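Local atomic coordinates of SusD superfamily protein (Bacteroides thetaiotaomicron VPI-5482, PDB entry 3HDX), a protein that probably binds polysaccharide at the outer membrane as a SusD homolog, serving glycan uptake in a gut Bacteroides. Residues A[16-21]-A[180-185]. Numbering follows the deposited sequence.
Sequences SALMGV and LYYGSY. With EDO (1,2-ethanediol), chain L; EDO (1,2-ethanediol), chain B.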
ATOM      1  N   SER A  16      -4.095 -14.018  20.172  1.00 16.10           N
ATOM      2  CA  SER A  16      -4.374 -14.801  18.973  1.00 16.81           C
ATOM      3  C   SER A  16      -5.361 -14.087  18.023  1.00 14.92           C
ATOM      4  O   SER A  16      -5.139 -14.039  16.812  1.00 14.93           O
ATOM      5  CB  SER A  16      -4.864 -16.207  19.364  1.00 18.97           C
ATOM      6  OG  SER A  16      -5.160 -16.935  18.179  1.00 23.40           O
ATOM      7  N   ALA A  17      -6.407 -13.499  18.593  1.00 13.90           N
ATOM      8  CA  ALA A  17      -7.411 -12.775  17.810  1.00 13.76           C
ATOM      9  C   ALA A  17      -6.800 -11.535  17.150  1.00 13.55           C
ATOM     10  O   ALA A  17      -7.089 -11.237  15.987  1.00 14.24           O
ATOM     11  CB  ALA A  17      -8.639 -12.395  18.672  1.00 13.66           C
ATOM     12  N   LEU A  18      -5.966 -10.804  17.888  1.00 13.87           N
ATOM     13  CA  LEU A  18      -5.316  -9.596  17.340  1.00 13.57           C
ATOM     14  C   LEU A  18      -4.447 -10.012  16.144  1.00 14.43           C
ATOM     15  O   LEU A  18      -4.523  -9.423  15.048  1.00 13.26           O
ATOM     16  CB  LEU A  18      -4.437  -8.895  18.406  1.00 13.80           C
ATOM     17  CG  LEU A  18      -3.617  -7.709  17.905  1.00 13.79           C
ATOM     18  CD1 LEU A  18      -4.539  -6.606  17.350  1.00 14.56           C
ATOM     19  CD2 LEU A  18      -2.646  -7.200  19.025  1.00 14.59           C
HETATM   20  N   MSE A  19      -3.607 -11.041  16.351  1.00 14.61           N
HETATM   21  CA  MSE A  19      -2.729 -11.518  15.258  1.00 16.77           C
HETATM   22  C   MSE A  19      -3.582 -11.998  14.066  1.00 14.85           C
HETATM   23  O   MSE A  19      -3.186 -11.819  12.900  1.00 15.07           O
HETATM   24  CB  MSE A  19      -1.726 -12.568  15.751  1.00 18.22           C
HETATM   25  CG  MSE A  19      -0.778 -12.031  16.863  1.00 19.85           C
HETATM   26 SE   MSE A  19       0.083 -10.317  16.511  0.75 24.41          SE
HETATM   27  CE  MSE A  19       0.481  -9.799  18.318  1.00 24.33           C
ATOM     28  N   GLY A  20      -4.778 -12.531  14.345  1.00 14.79           N
ATOM     29  CA  GLY A  20      -5.694 -12.922  13.301  1.00 14.58           C
ATOM     30  C   GLY A  20      -6.196 -11.766  12.454  1.00 13.95           C
ATOM     31  O   GLY A  20      -6.355 -11.926  11.248  1.00 14.72           O
ATOM     32  N   VAL A  21      -6.464 -10.602  13.078  1.00 13.52           N
ATOM     33  CA  VAL A  21      -6.903  -9.418  12.308  1.00 13.06           C
ATOM     34  C   VAL A  21      -5.758  -8.969  11.360  1.00 12.30           C
ATOM     35  O   VAL A  21      -6.003  -8.666  10.179  1.00 13.06           O
ATOM     36  CB  VAL A  21      -7.397  -8.270  13.198  1.00 13.08           C
ATOM     37  CG1 VAL A  21      -7.900  -7.110  12.332  1.00 13.18           C
ATOM     38  CG2 VAL A  21      -8.525  -8.768  14.150  1.00 14.18           C
ATOM     39  N   LEU A 180       6.760  -5.803  28.976  1.00 19.79           N
ATOM     40  CA  LEU A 180       6.704  -6.345  27.618  1.00 18.88           C
ATOM     41  C   LEU A 180       5.308  -6.259  27.024  1.00 18.02           C
ATOM     42  O   LEU A 180       4.310  -6.245  27.741  1.00 19.14           O
ATOM     43  CB  LEU A 180       7.217  -7.794  27.574  1.00 19.18           C
ATOM     44  CG  LEU A 180       8.686  -8.043  28.013  1.00 19.06           C
ATOM     45  CD1 LEU A 180       8.993  -9.535  28.087  1.00 20.76           C
ATOM     46  CD2 LEU A 180       9.695  -7.321  27.100  1.00 19.13           C
ATOM     47  N   TYR A 181       5.253  -6.140  25.696  1.00 16.95           N
ATOM     48  CA  TYR A 181       3.979  -6.156  24.966  1.00 16.33           C
ATOM     49  C   TYR A 181       3.917  -7.505  24.276  1.00 16.27           C
ATOM     50  O   TYR A 181       4.691  -7.783  23.374  1.00 16.19           O
ATOM     51  CB  TYR A 181       3.870  -4.996  23.984  1.00 15.59           C
ATOM     52  CG  TYR A 181       2.577  -5.026  23.218  1.00 13.33           C
ATOM     53  CD1 TYR A 181       1.361  -4.673  23.822  1.00 15.21           C
ATOM     54  CD2 TYR A 181       2.546  -5.463  21.880  1.00 13.99           C
ATOM     55  CE1 TYR A 181       0.142  -4.722  23.086  1.00 14.41           C
ATOM     56  CE2 TYR A 181       1.347  -5.537  21.160  1.00 13.60           C
ATOM     57  CZ  TYR A 181       0.162  -5.171  21.750  1.00 14.32           C
ATOM     58  OH  TYR A 181      -0.994  -5.285  21.017  1.00 15.61           O
ATOM     59  N   TYR A 182       3.008  -8.375  24.742  1.00 16.69           N
ATOM     60  CA  TYR A 182       2.912  -9.717  24.230  1.00 17.15           C
ATOM     61  C   TYR A 182       4.287 -10.398  24.052  1.00 17.36           C
ATOM     62  O   TYR A 182       4.588 -10.999  23.001  1.00 18.39           O
ATOM     63  CB  TYR A 182       2.082  -9.728  22.951  1.00 17.12           C
ATOM     64  CG  TYR A 182       0.597  -9.500  23.161  1.00 16.56           C
ATOM     65  CD1 TYR A 182      -0.146 -10.261  24.078  1.00 16.33           C
ATOM     66  CD2 TYR A 182      -0.107  -8.590  22.367  1.00 16.74           C
ATOM     67  CE1 TYR A 182      -1.519 -10.079  24.221  1.00 16.62           C
ATOM     68  CE2 TYR A 182      -1.494  -8.412  22.497  1.00 16.20           C
ATOM     69  CZ  TYR A 182      -2.201  -9.176  23.438  1.00 15.73           C
ATOM     70  OH  TYR A 182      -3.544  -9.034  23.604  1.00 16.95           O
ATOM     71  N   GLY A 183       5.106 -10.274  25.114  1.00 17.54           N
ATOM     72  CA  GLY A 183       6.413 -10.941  25.173  1.00 19.00           C
ATOM     73  C   GLY A 183       7.630 -10.299  24.550  1.00 20.14           C
ATOM     74  O   GLY A 183       8.706 -10.832  24.681  1.00 21.76           O
ATOM     75  N   SER A 184       7.447  -9.185  23.844  1.00 18.59           N
ATOM     76  CA  SER A 184       8.522  -8.486  23.152  1.00 17.42           C
ATOM     77  C   SER A 184       8.399  -6.973  23.351  1.00 15.80           C
ATOM     78  O   SER A 184       7.425  -6.485  23.915  1.00 17.45           O
ATOM     79  CB  SER A 184       8.500  -8.852  21.663  1.00 17.58           C
ATOM     80  OG  SER A 184       8.801 -10.228  21.434  1.00 18.87           O
ATOM     81  N   TYR A 185       9.426  -6.227  22.942  1.00 17.19           N
ATOM     82  CA  TYR A 185       9.359  -4.780  23.059  1.00 18.16           C
ATOM     83  C   TYR A 185      10.211  -4.053  22.039  1.00 17.84           C
ATOM     84  O   TYR A 185      11.121  -4.628  21.462  1.00 19.28           O
ATOM     85  CB  TYR A 185       9.760  -4.306  24.454  1.00 20.06           C
ATOM     86  CG  TYR A 185      11.230  -4.281  24.730  1.00 22.26           C
ATOM     87  CD1 TYR A 185      11.927  -5.460  24.996  1.00 24.08           C
ATOM     88  CD2 TYR A 185      11.937  -3.059  24.756  1.00 24.77           C
ATOM     89  CE1 TYR A 185      13.307  -5.434  25.296  1.00 26.31           C
ATOM     90  CE2 TYR A 185      13.310  -3.027  25.041  1.00 26.49           C
ATOM     91  CZ  TYR A 185      13.983  -4.227  25.310  1.00 27.53           C
ATOM     92  OH  TYR A 185      15.346  -4.227  25.587  1.00 31.35           O
TER
HETATM   93  C1  EDO L 611      11.861 -11.345  24.681  1.00 41.75           C
HETATM   94  O1  EDO L 611      11.195 -11.277  23.403  1.00 42.35           O
HETATM   95  C2  EDO L 611      12.974 -10.316  24.765  1.00 41.78           C
HETATM   96  O2  EDO L 611      12.398  -9.011  24.892  1.00 40.90           O
HETATM   97  C1  EDO B 601       7.302 -11.311  17.390  1.00 42.63           C
HETATM   98  O1  EDO B 601       8.053 -11.056  16.196  1.00 44.11           O
HETATM   99  C2  EDO B 601       7.674 -10.227  18.389  1.00 41.82           C
HETATM  100  O2  EDO B 601       9.056 -10.310  18.747  1.00 41.25           O
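L18 and M19, about two turns into helix 11-30, meet the tyrosine pair Y181 and Y182 on the loop between helices 152-169 and 196-209. The CB of L18 leaves the helix toward the loop, and CG lies anti to the backbone N (chi1 174°), which extends the branch off the helix surface. Of the two methyls, CD2 makes the contact: it meets Y181 OH at 3.2 Å, the closest approach between the segments, and Y182 CE2 at 3.9 Å. It approaches both phenol rings obliquely, touching the hydroxyl of one tyrosine and the ring rim of the other. The L18 side chain also touches F88 of helix 76-91 and D110 and V114 of helix 104-129. Beside it, the selenomethionine M19 brings its terminal CE within 4.3 Å of Y182 CD2, again at a slant to the ring.

The tyrosines also pack on each other, with Y182 CD2 3.4 Å above the plane of the Y181 ring and displaced toward its rim. Across the two segments the contact is apolar, yet both hydroxyls have polar partners outside them. Y181 OH bonds to D110 and Q113 of helix 104-129, while Y182 OH bonds to D110 and to T14 of helix 11-30 itself. Because D110 uses one carboxylate oxygen for each hydroxyl, it holds the two phenols side by side, beside the L18 methyl.

A type I' turn runs from Y181 to S184, closed by Y181 N to S184 O at 2.8 Å and S184 N to Y181 O at 3.1 Å. Y182 and G183 occupy its central positions with positive phi, which puts Y181 and Y182 next to each other at its start. G183 O accepts from one 1,2-ethanediol and S184 OG bonds a second, both probably from the crystallisation liquor. Such reciprocal backbone bonds are those of two-residue hairpins; here the turn belongs to a loop that packs its tyrosines on helices 11-30 and 104-129 of the largely helical, TPR-related SusD fold.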